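Local coordinates for protein prolyl-tRNA synthetase (Naegleria fowleri, PDB 6NAB) that probably catalyses the ATP-dependent attachment of proline to its cognate tRNA, at residues B[166-171]-B[267-272]; B[212-217]-B[240-245]; B[220-225]-B[233-238]. One frame throughout, in Å; residues are numbered along the deposited sequence.

Interaction 1: residues B[166-171]-B[267-272]; sequences YWQEGH and NSWGLS. With PRO (proline), chain N; AMP (adenosine monophosphate), chain M.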
loop_
_atom_site.group_PDB
_atom_site.type_symbol
_atom_site.label_atom_id
_atom_site.label_comp_id
_atom_site.label_asym_id
_atom_site.label_seq_id
_atom_site.Cartn_x
_atom_site.Cartn_y
_atom_site.Cartn_z
ATOM N N TYR B 166 5.827 5.140 -6.623
ATOM C CA TYR B 166 4.594 4.600 -6.081
ATOM C C TYR B 166 3.442 5.332 -6.739
ATOM O O TYR B 166 3.524 6.539 -6.975
ATOM C CB TYR B 166 4.560 4.752 -4.544
ATOM C CG TYR B 166 5.857 4.252 -3.955
ATOM C CD1 TYR B 166 6.074 2.900 -3.757
ATOM C CD2 TYR B 166 6.904 5.128 -3.698
ATOM C CE1 TYR B 166 7.276 2.433 -3.264
ATOM C CE2 TYR B 166 8.120 4.671 -3.201
ATOM C CZ TYR B 166 8.298 3.324 -2.993
ATOM O OH TYR B 166 9.494 2.866 -2.513
ATOM N N TRP B 167 2.388 4.596 -7.067
ATOM C CA TRP B 167 1.274 5.188 -7.793
ATOM C C TRP B 167 0.003 4.405 -7.484
ATOM O O TRP B 167 0.015 3.424 -6.732
ATOM C CB TRP B 167 1.600 5.248 -9.301
ATOM C CG TRP B 167 1.552 3.929 -10.078
ATOM C CD1 TRP B 167 1.343 2.653 -9.581
ATOM C CD2 TRP B 167 1.688 3.782 -11.498
ATOM N NE1 TRP B 167 1.343 1.736 -10.619
ATOM C CE2 TRP B 167 1.544 2.404 -11.800
ATOM C CE3 TRP B 167 1.911 4.687 -12.552
ATOM C CZ2 TRP B 167 1.636 1.911 -13.106
ATOM C CZ3 TRP B 167 2.001 4.197 -13.841
ATOM C CH2 TRP B 167 1.877 2.820 -14.111
ATOM N N GLN B 168 -1.104 4.875 -8.038
ATOM C CA GLN B 168 -2.223 4.013 -8.366
ATOM C C GLN B 168 -2.292 3.897 -9.879
ATOM O O GLN B 168 -1.942 4.830 -10.605
ATOM C CB GLN B 168 -3.558 4.534 -7.804
ATOM C CG GLN B 168 -3.951 5.963 -8.209
ATOM C CD GLN B 168 -4.467 6.091 -9.661
ATOM O OE1 GLN B 168 -4.237 7.111 -10.317
ATOM N NE2 GLN B 168 -5.138 5.052 -10.165
ATOM N N GLU B 169 -2.693 2.725 -10.354
ATOM C CA GLU B 169 -3.017 2.531 -11.761
ATOM C C GLU B 169 -4.409 1.911 -11.840
ATOM O O GLU B 169 -4.680 0.890 -11.191
ATOM C CB GLU B 169 -1.956 1.674 -12.467
ATOM C CG GLU B 169 -1.699 0.272 -11.845
ATOM C CD GLU B 169 -0.620 -0.508 -12.608
ATOM O OE1 GLU B 169 0.257 -1.108 -11.945
ATOM O OE2 GLU B 169 -0.669 -0.540 -13.869
ATOM N N GLY B 170 -5.310 2.579 -12.557
ATOM C CA GLY B 170 -6.656 2.074 -12.786
ATOM C C GLY B 170 -6.748 1.501 -14.191
ATOM O O GLY B 170 -6.146 2.031 -15.125
ATOM N N HIS B 171 -7.499 0.404 -14.328
ATOM C CA HIS B 171 -7.653 -0.296 -15.610
ATOM C C HIS B 171 -9.122 -0.653 -15.778
ATOM O O HIS B 171 -9.653 -1.468 -15.015
ATOM C CB HIS B 171 -6.782 -1.554 -15.667
ATOM C CG HIS B 171 -5.319 -1.272 -15.611
ATOM N ND1 HIS B 171 -4.529 -1.242 -16.745
ATOM C CD2 HIS B 171 -4.504 -0.969 -14.573
ATOM C CE1 HIS B 171 -3.289 -0.936 -16.403
ATOM N NE2 HIS B 171 -3.245 -0.772 -15.091
ATOM N N ASN B 267 -9.511 1.745 -20.904
ATOM C CA ASN B 267 -8.744 2.892 -20.431
ATOM C C ASN B 267 -7.721 2.409 -19.413
ATOM O O ASN B 267 -7.905 1.375 -18.762
ATOM C CB ASN B 267 -9.616 3.949 -19.720
ATOM C CG ASN B 267 -10.771 4.453 -20.561
ATOM O OD1 ASN B 267 -10.672 4.578 -21.783
ATOM N ND2 ASN B 267 -11.890 4.749 -19.896
ATOM N N SER B 268 -6.663 3.189 -19.237
ATOM C CA SER B 268 -5.838 3.063 -18.046
ATOM C C SER B 268 -5.421 4.460 -17.606
ATOM O O SER B 268 -5.371 5.394 -18.414
ATOM C CB SER B 268 -4.617 2.129 -18.266
ATOM O OG SER B 268 -3.658 2.690 -19.146
ATOM N N TRP B 269 -5.198 4.622 -16.302
ATOM C CA TRP B 269 -4.933 5.955 -15.774
ATOM C C TRP B 269 -4.088 5.832 -14.512
ATOM O O TRP B 269 -4.322 4.945 -13.685
ATOM C CB TRP B 269 -6.239 6.730 -15.494
ATOM C CG TRP B 269 -7.464 5.871 -15.237
ATOM C CD1 TRP B 269 -8.316 5.360 -16.169
ATOM C CD2 TRP B 269 -7.952 5.410 -13.953
ATOM N NE1 TRP B 269 -9.314 4.612 -15.550
ATOM C CE2 TRP B 269 -9.117 4.648 -14.194
ATOM C CE3 TRP B 269 -7.537 5.609 -12.628
ATOM C CZ2 TRP B 269 -9.850 4.044 -13.157
ATOM C CZ3 TRP B 269 -8.261 5.011 -11.599
ATOM C CH2 TRP B 269 -9.412 4.241 -11.873
ATOM N N GLY B 270 -3.116 6.732 -14.375
ATOM C CA GLY B 270 -2.167 6.669 -13.279
ATOM C C GLY B 270 -1.727 7.999 -12.690
ATOM O O GLY B 270 -1.490 8.978 -13.406
ATOM N N LEU B 271 -1.596 8.029 -11.368
ATOM C CA LEU B 271 -1.128 9.183 -10.609
ATOM C C LEU B 271 -0.081 8.688 -9.611
ATOM O O LEU B 271 -0.326 7.695 -8.913
ATOM C CB LEU B 271 -2.308 9.841 -9.869
ATOM C CG LEU B 271 -2.061 11.116 -9.055
ATOM C CD1 LEU B 271 -1.998 12.307 -10.012
ATOM C CD2 LEU B 271 -3.107 11.323 -7.955
ATOM N N SER B 272 1.062 9.380 -9.509
ATOM C CA SER B 272 2.195 8.858 -8.738
ATOM C C SER B 272 2.668 9.851 -7.678
ATOM O O SER B 272 2.159 10.971 -7.553
ATOM C CB SER B 272 3.381 8.513 -9.646
ATOM O OG SER B 272 4.131 9.680 -9.969
HETATM N N PRO N . -0.448 2.529 -17.279
HETATM C CA PRO N . -0.492 3.921 -17.743
HETATM C C PRO N . 0.893 4.569 -17.736
HETATM O O PRO N . 1.039 5.751 -18.077
HETATM C CB PRO N . -1.426 4.606 -16.733
HETATM C CG PRO N . -1.326 3.736 -15.483
HETATM C CD PRO N . -1.197 2.337 -16.020
HETATM O OXT PRO N . 1.893 3.917 -17.403
HETATM P P AMP M . 3.302 8.172 -18.072
HETATM O O1P AMP M . 3.345 6.629 -18.437
HETATM O O2P AMP M . 4.527 9.048 -18.477
HETATM O O3P AMP M . 1.972 8.731 -18.567
HETATM O "O5'" AMP M . 3.158 8.352 -16.493
HETATM C "C5'" AMP M . 2.160 7.661 -15.746
HETATM C "C4'" AMP M . 2.077 8.189 -14.338
HETATM O "O4'" AMP M . 3.338 7.920 -13.665
HETATM C "C3'" AMP M . 1.858 9.696 -14.243
HETATM O "O3'" AMP M . 1.066 10.001 -13.095
HETATM C "C2'" AMP M . 3.286 10.241 -14.092
HETATM O "O2'" AMP M . 3.358 11.478 -13.429
HETATM C "C1'" AMP M . 3.970 9.133 -13.294
HETATM N N9 AMP M . 5.407 8.961 -13.561
HETATM C C8 AMP M . 5.973 8.528 -14.731
HETATM N N7 AMP M . 7.259 8.271 -14.641
HETATM C C5 AMP M . 7.561 8.568 -13.324
HETATM C C6 AMP M . 8.757 8.481 -12.581
HETATM N N6 AMP M . 9.915 8.033 -13.083
HETATM N N1 AMP M . 8.716 8.846 -11.277
HETATM C C2 AMP M . 7.555 9.262 -10.763
HETATM N N3 AMP M . 6.362 9.379 -11.362
HETATM C C4 AMP M . 6.433 9.011 -12.645
#
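Trp-167 and Gln-168 meet strand 267-272 with a first torsion that sets CG between the backbone N and the carbonyl carbon. In Trp-167 (chi1 74°) this swings the indole toward the bound proline and AMP. Close strand pairing separately places Trp-167 CB 3.1 Å from Leu-271 O. The carboxylate oxygen OXT of the proline lies in the plane of that indole, at its edge, 3.5 Å from Trp-167 CH2, while Glu-169 CB sits over one indole face, toward its rim. Gln-168, whose chain bends at chi2, turns back so that NE2 comes to 3.4 Å from Trp-269 CZ3; its amide is also held by Tyr-191 and Asn-143. The strands run antiparallel, 170° between their directions, and belong to the antiparallel sheet that forms the class II synthetase catalytic core. Gly-170 N donates to Trp-269 O at 2.8 Å with an N-H...O angle of 171°, and Trp-269 N returns a bond to Gly-170 O. Because Gly-170 has no side chain, its CA sits 3.4 Å from the centroid of the Trp-269 six-membered ring, nearly on the ring normal: a CH-pi contact. The face bearing Glu-169, His-171 and Ser-268 lines the proline site. Glu-169 OE2 accepts from His-171 NE2 at 2.9 Å, the donor lying above the carboxylate plane, and Ser-120 holds OE1; Tyr-125 meets His-171 ND1. This pairing fixes the imidazole and carboxylate beside the CD atom of the proline ring. Toward the nucleotide, Ser-272 OG donates to the adenine atom N3 at 2.6 Å, and Gly-270 O accepts from the ribose O3'.

Interaction 2: residues B[212-217]-B[240-245]; sequences EKFAGA and HHLGQN. With PRO (proline), chain N.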
loop_
_atom_site.group_PDB
_atom_site.type_symbol
_atom_site.label_atom_id
_atom_site.label_comp_id
_atom_site.label_asym_id
_atom_site.label_seq_id
_atom_site.Cartn_x
_atom_site.Cartn_y
_atom_site.Cartn_z
ATOM N N GLU B 212 3.714 12.254 -28.030
ATOM C CA GLU B 212 3.901 12.195 -26.589
ATOM C C GLU B 212 2.936 11.254 -25.890
ATOM O O GLU B 212 3.079 11.038 -24.679
ATOM C CB GLU B 212 3.768 13.602 -25.983
ATOM C CG GLU B 212 4.904 14.561 -26.372
ATOM C CD GLU B 212 6.201 14.253 -25.622
ATOM O OE1 GLU B 212 6.135 14.045 -24.391
ATOM O OE2 GLU B 212 7.272 14.215 -26.256
ATOM N N LYS B 213 1.964 10.702 -26.611
ATOM C CA LYS B 213 0.923 9.898 -25.988
ATOM C C LYS B 213 1.469 8.532 -25.572
ATOM O O LYS B 213 2.535 8.097 -26.007
ATOM C CB LYS B 213 -0.258 9.729 -26.947
ATOM C CG LYS B 213 -0.027 8.684 -28.037
ATOM C CD LYS B 213 -1.278 8.479 -28.866
ATOM C CE LYS B 213 -1.034 7.531 -30.031
ATOM N NZ LYS B 213 -2.239 7.454 -30.895
ATOM N N PHE B 214 0.723 7.870 -24.692
ATOM C CA PHE B 214 1.102 6.549 -24.199
ATOM C C PHE B 214 1.213 5.542 -25.345
ATOM O O PHE B 214 0.383 5.515 -26.257
ATOM C CB PHE B 214 0.045 6.094 -23.186
ATOM C CG PHE B 214 0.400 4.853 -22.405
ATOM C CD1 PHE B 214 1.452 4.850 -21.509
ATOM C CD2 PHE B 214 -0.384 3.716 -22.509
ATOM C CE1 PHE B 214 1.738 3.715 -20.746
ATOM C CE2 PHE B 214 -0.111 2.578 -21.739
ATOM C CZ PHE B 214 0.951 2.582 -20.861
ATOM N N ALA B 215 2.243 4.701 -25.286
ATOM C CA ALA B 215 2.432 3.656 -26.288
ATOM C C ALA B 215 1.280 2.653 -26.236
ATOM O O ALA B 215 1.060 2.000 -25.213
ATOM C CB ALA B 215 3.769 2.952 -26.053
ATOM N N GLY B 216 0.560 2.521 -27.346
ATOM C CA GLY B 216 -0.603 1.672 -27.413
ATOM C C GLY B 216 -1.915 2.365 -27.125
ATOM O O GLY B 216 -2.969 1.735 -27.255
ATOM N N ALA B 217 -1.888 3.637 -26.731
ATOM C CA ALA B 217 -3.111 4.383 -26.487
ATOM C C ALA B 217 -3.683 4.971 -27.774
ATOM O O ALA B 217 -2.951 5.303 -28.711
ATOM C CB ALA B 217 -2.852 5.515 -25.494
ATOM N N HIS B 240 -5.546 7.617 -19.993
ATOM C CA HIS B 240 -5.445 7.147 -21.372
ATOM C C HIS B 240 -6.713 6.437 -21.814
ATOM O O HIS B 240 -7.295 5.647 -21.060
ATOM C CB HIS B 240 -4.288 6.162 -21.561
ATOM C CG HIS B 240 -3.015 6.569 -20.899
ATOM N ND1 HIS B 240 -2.258 7.637 -21.328
ATOM C CD2 HIS B 240 -2.357 6.037 -19.837
ATOM C CE1 HIS B 240 -1.195 7.757 -20.548
ATOM N NE2 HIS B 240 -1.224 6.790 -19.645
ATOM N N HIS B 241 -7.105 6.675 -23.062
ATOM C CA HIS B 241 -8.053 5.810 -23.744
ATOM C C HIS B 241 -7.246 4.864 -24.621
ATOM O O HIS B 241 -6.531 5.312 -25.530
ATOM C CB HIS B 241 -9.051 6.605 -24.580
ATOM C CG HIS B 241 -10.022 5.740 -25.331
ATOM N ND1 HIS B 241 -10.888 4.872 -24.699
ATOM C CD2 HIS B 241 -10.250 5.597 -26.660
ATOM C CE1 HIS B 241 -11.611 4.236 -25.603
ATOM N NE2 HIS B 241 -11.248 4.660 -26.803
ATOM N N LEU B 242 -7.330 3.568 -24.333
ATOM C CA LEU B 242 -6.583 2.575 -25.093
ATOM C C LEU B 242 -7.371 2.041 -26.275
ATOM O O LEU B 242 -6.824 1.260 -27.063
ATOM C CB LEU B 242 -6.154 1.411 -24.189
ATOM C CG LEU B 242 -5.483 1.788 -22.863
ATOM C CD1 LEU B 242 -5.218 0.542 -22.011
ATOM C CD2 LEU B 242 -4.196 2.588 -23.098
ATOM N N GLY B 243 -8.625 2.462 -26.436
ATOM C CA GLY B 243 -9.435 1.933 -27.528
ATOM C C GLY B 243 -9.518 0.424 -27.435
ATOM O O GLY B 243 -9.713 -0.147 -26.354
ATOM N N GLN B 244 -9.369 -0.240 -28.582
ATOM C CA GLN B 244 -9.331 -1.695 -28.652
ATOM C C GLN B 244 -7.929 -2.212 -28.948
ATOM O O GLN B 244 -7.772 -3.369 -29.344
ATOM C CB GLN B 244 -10.328 -2.219 -29.694
ATOM C CG GLN B 244 -11.812 -1.931 -29.373
ATOM C CD GLN B 244 -12.731 -2.151 -30.568
ATOM O OE1 GLN B 244 -12.391 -1.779 -31.692
ATOM N NE2 GLN B 244 -13.904 -2.757 -30.331
ATOM N N ASN B 245 -6.905 -1.373 -28.759
ATOM C CA ASN B 245 -5.541 -1.772 -29.101
ATOM C C ASN B 245 -5.066 -2.939 -28.248
ATOM O O ASN B 245 -4.440 -3.874 -28.759
ATOM C CB ASN B 245 -4.584 -0.589 -28.946
ATOM C CG ASN B 245 -4.872 0.516 -29.946
ATOM O OD1 ASN B 245 -5.322 0.252 -31.049
ATOM N ND2 ASN B 245 -4.624 1.758 -29.553
HETATM N N PRO N . -0.448 2.529 -17.279
HETATM C CA PRO N . -0.492 3.921 -17.743
HETATM C C PRO N . 0.893 4.569 -17.736
HETATM O O PRO N . 1.039 5.751 -18.077
HETATM C CB PRO N . -1.426 4.606 -16.733
HETATM C CG PRO N . -1.326 3.736 -15.483
HETATM C CD PRO N . -1.197 2.337 -16.020
HETATM O OXT PRO N . 1.893 3.917 -17.403
#
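Phe-214 and His-240 make the tight end of this contact, stacked in an offset manner with ring centroids 4.4 Å apart and planes only 17° from parallel. The approach is closest at the root of the phenylalanine: its CB lies over one face of the imidazole, 3.3 Å from His-240 ND1. Phe-214 CG stands anti to the backbone N (chi1 -170°), which sets the phenyl ring against the histidine ring and on to the bound proline, whose CA also lies over a face of the phenyl ring. Leu-242 CD2 extends the apolar patch, 4.0 Å from Phe-214 CD2 and equally far from Ala-217 CB. Farther along, the contact thins to a single hydrogen bond at the partly exposed Asn-245, where ND2 reaches Gly-216 O at 2.8 Å from well above the carbonyl plane. Here two turns meet: the type II turn 214-217, with Gly-216 at positive phi, and the type II' turn 242-245, whose first two residues, Leu-242 and Gly-243, also form a classic beta bulge opposite Gln-266. Asp-218 is a second partner for Asn-245 ND2. At the buried end, His-240 uses both ring nitrogens: ND1 meets Thr-220 OG1, and NE2 donates to the proline carboxylate oxygen O at 2.9 Å. The stacked phenylalanine and the Thr-220 bond thus fix the imidazole's tilt and rotation, presenting an N-H to the substrate carboxylate and probably helping to stabilise its negative charge.

Interaction 3: residues B[220-225]-B[233-238]; sequences TTTVET and AVQGGT. With AMP (adenosine monophosphate), chain M.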
loop_
_atom_site.group_PDB
_atom_site.type_symbol
_atom_site.label_atom_id
_atom_site.label_comp_id
_atom_site.label_asym_id
_atom_site.label_seq_id
_atom_site.Cartn_x
_atom_site.Cartn_y
_atom_site.Cartn_z
ATOM N N THR B 220 -4.106 10.220 -25.116
ATOM C CA THR B 220 -3.696 10.429 -23.734
ATOM C C THR B 220 -4.130 11.826 -23.315
ATOM O O THR B 220 -3.893 12.796 -24.054
ATOM C CB THR B 220 -2.170 10.268 -23.598
ATOM O OG1 THR B 220 -1.804 8.893 -23.809
ATOM C CG2 THR B 220 -1.671 10.748 -22.233
ATOM N N THR B 221 -4.798 11.926 -22.163
ATOM C CA THR B 221 -5.091 13.217 -21.546
ATOM C C THR B 221 -4.206 13.402 -20.325
ATOM O O THR B 221 -3.759 12.436 -19.709
ATOM C CB THR B 221 -6.561 13.342 -21.131
ATOM O OG1 THR B 221 -6.835 12.446 -20.039
ATOM C CG2 THR B 221 -7.481 13.011 -22.320
ATOM N N THR B 222 -3.987 14.665 -19.949
ATOM C CA THR B 222 -3.003 14.980 -18.922
ATOM C C THR B 222 -3.461 16.188 -18.114
ATOM O O THR B 222 -4.199 17.033 -18.616
ATOM C CB THR B 222 -1.639 15.276 -19.578
ATOM O OG1 THR B 222 -0.679 15.619 -18.583
ATOM C CG2 THR B 222 -1.758 16.439 -20.595
ATOM N N VAL B 223 -3.021 16.259 -16.855
ATOM C CA VAL B 223 -3.067 17.504 -16.085
ATOM C C VAL B 223 -1.645 18.046 -16.043
ATOM O O VAL B 223 -0.758 17.425 -15.455
ATOM C CB VAL B 223 -3.638 17.308 -14.673
ATOM C CG1 VAL B 223 -5.164 17.272 -14.711
ATOM C CG2 VAL B 223 -3.088 16.051 -14.025
ATOM N N GLU B 224 -1.413 19.179 -16.697
ATOM C CA GLU B 224 -0.092 19.789 -16.714
ATOM C C GLU B 224 0.032 20.768 -15.557
ATOM O O GLU B 224 -0.924 21.471 -15.217
ATOM C CB GLU B 224 0.157 20.503 -18.039
ATOM C CG GLU B 224 0.186 19.562 -19.259
ATOM C CD GLU B 224 1.428 18.664 -19.303
ATOM O OE1 GLU B 224 2.554 19.185 -19.215
ATOM O OE2 GLU B 224 1.278 17.425 -19.394
ATOM N N THR B 225 1.212 20.804 -14.948
ATOM C CA THR B 225 1.501 21.723 -13.856
ATOM C C THR B 225 2.733 22.544 -14.221
ATOM O O THR B 225 3.460 22.215 -15.162
ATOM C CB THR B 225 1.732 20.973 -12.535
ATOM O OG1 THR B 225 2.877 20.128 -12.668
ATOM C CG2 THR B 225 0.514 20.085 -12.192
ATOM N N ALA B 233 7.317 22.880 -17.280
ATOM C CA ALA B 233 6.093 22.144 -17.008
ATOM C C ALA B 233 6.424 20.756 -16.460
ATOM O O ALA B 233 7.499 20.204 -16.712
ATOM C CB ALA B 233 5.239 22.015 -18.274
ATOM N N VAL B 234 5.478 20.197 -15.703
ATOM C CA VAL B 234 5.553 18.827 -15.203
ATOM C C VAL B 234 4.240 18.132 -15.542
ATOM O O VAL B 234 3.171 18.604 -15.143
ATOM C CB VAL B 234 5.802 18.762 -13.685
ATOM C CG1 VAL B 234 5.672 17.337 -13.210
ATOM C CG2 VAL B 234 7.190 19.309 -13.349
ATOM N N GLN B 235 4.319 17.022 -16.280
ATOM C CA GLN B 235 3.142 16.189 -16.531
ATOM C C GLN B 235 2.708 15.554 -15.211
ATOM O O GLN B 235 3.416 14.697 -14.670
ATOM C CB GLN B 235 3.470 15.132 -17.583
ATOM C CG GLN B 235 2.355 14.111 -17.849
ATOM C CD GLN B 235 2.647 12.760 -17.203
ATOM O OE1 GLN B 235 2.212 12.493 -16.077
ATOM N NE2 GLN B 235 3.392 11.904 -17.908
ATOM N N GLY B 236 1.562 15.990 -14.676
ATOM C CA GLY B 236 1.188 15.667 -13.309
ATOM C C GLY B 236 0.402 14.383 -13.090
ATOM O O GLY B 236 0.182 13.988 -11.939
ATOM N N GLY B 237 -0.041 13.719 -14.152
ATOM C CA GLY B 237 -0.901 12.547 -14.022
ATOM C C GLY B 237 -1.587 12.321 -15.355
ATOM O O GLY B 237 -1.822 13.301 -16.070
ATOM N N THR B 238 -1.890 11.078 -15.737
ATOM C CA THR B 238 -2.391 10.853 -17.089
ATOM C C THR B 238 -3.558 9.878 -17.091
ATOM O O THR B 238 -3.651 8.970 -16.260
ATOM C CB THR B 238 -1.296 10.342 -18.061
ATOM O OG1 THR B 238 -0.499 9.342 -17.421
ATOM C CG2 THR B 238 -0.404 11.479 -18.517
HETATM P P AMP M . 3.302 8.172 -18.072
HETATM O O1P AMP M . 3.345 6.629 -18.437
HETATM O O2P AMP M . 4.527 9.048 -18.477
HETATM O O3P AMP M . 1.972 8.731 -18.567
HETATM O "O5'" AMP M . 3.158 8.352 -16.493
HETATM C "C5'" AMP M . 2.160 7.661 -15.746
HETATM C "C4'" AMP M . 2.077 8.189 -14.338
HETATM O "O4'" AMP M . 3.338 7.920 -13.665
HETATM C "C3'" AMP M . 1.858 9.696 -14.243
HETATM O "O3'" AMP M . 1.066 10.001 -13.095
HETATM C "C2'" AMP M . 3.286 10.241 -14.092
HETATM O "O2'" AMP M . 3.358 11.478 -13.429
HETATM C "C1'" AMP M . 3.970 9.133 -13.294
HETATM N N9 AMP M . 5.407 8.961 -13.561
HETATM C C8 AMP M . 5.973 8.528 -14.731
HETATM N N7 AMP M . 7.259 8.271 -14.641
HETATM C C5 AMP M . 7.561 8.568 -13.324
HETATM C C6 AMP M . 8.757 8.481 -12.581
HETATM N N6 AMP M . 9.915 8.033 -13.083
HETATM N N1 AMP M . 8.716 8.846 -11.277
HETATM C C2 AMP M . 7.555 9.262 -10.763
HETATM N N3 AMP M . 6.362 9.379 -11.362
HETATM C C4 AMP M . 6.433 9.011 -12.645
#
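The amide of Gln-235 and the carboxylate of Glu-224 are the flat groups here, their planes 69° apart. Thr-222 OG1 donates to Glu-224 OE2 at 2.8 Å on its anti side, 22° out of the carboxylate plane; Lys-208 forms a salt bridge with the same oxygen, which also rests 3.6 Å from Gln-235 CA. In Gln-235, CG is anti to the backbone N and the chain bends at chi2, turning the amide to AMP: OE1 accepts from the ribose O2' at 3.1 Å, and NE2 makes a weak bond to the phosphate oxygen O2P. Beside it, Thr-238 OG1 donates to O3P at 2.8 Å, so this end of the hairpin lines the AMP site, binding ribose and phosphate. Between the strands, Thr-225 N and OG1 grip Val-234 O from opposite faces of its carbonyl plane. A beta bulge shifts the register by one residue between Thr-222 and Glu-224, with Val-223 O taking Gly-236 N at 2.8 Å and Val-223 N giving to Gly-237 O. Strands 219-227 and 232-243 form a hairpin, their segments at 144°. Thr-221 and Val-223 pack on helix 177-198, Thr-225 and Val-234 on helix 274-283, and Glu-224 and Ala-233 on strand 474-479.

All three contacts lie in the class II core and are largely buried; partial exposure appears at Asn-245 in interaction 2 and at Gln-235 in interaction 3. Strand 232-243 serves both of these and pairs with strand 261-272 of interaction 1, through the probable hydrogen bonds Ser-268 O to His-240 N and Gly-270 N to Thr-238 O. Thr-220 connects 220-225 to both segments of interaction 2. Chemistry follows position: interactions 1 and 3 rest on antiparallel strand pairing, regular in the first and broken by a bulge in the third, whereas interaction 2 relies on ring stacking and turns. Interaction 2 donates to the proline carboxylate, interaction 1 packs on the proline, and 1 and 3 hydrogen-bond AMP at different groups.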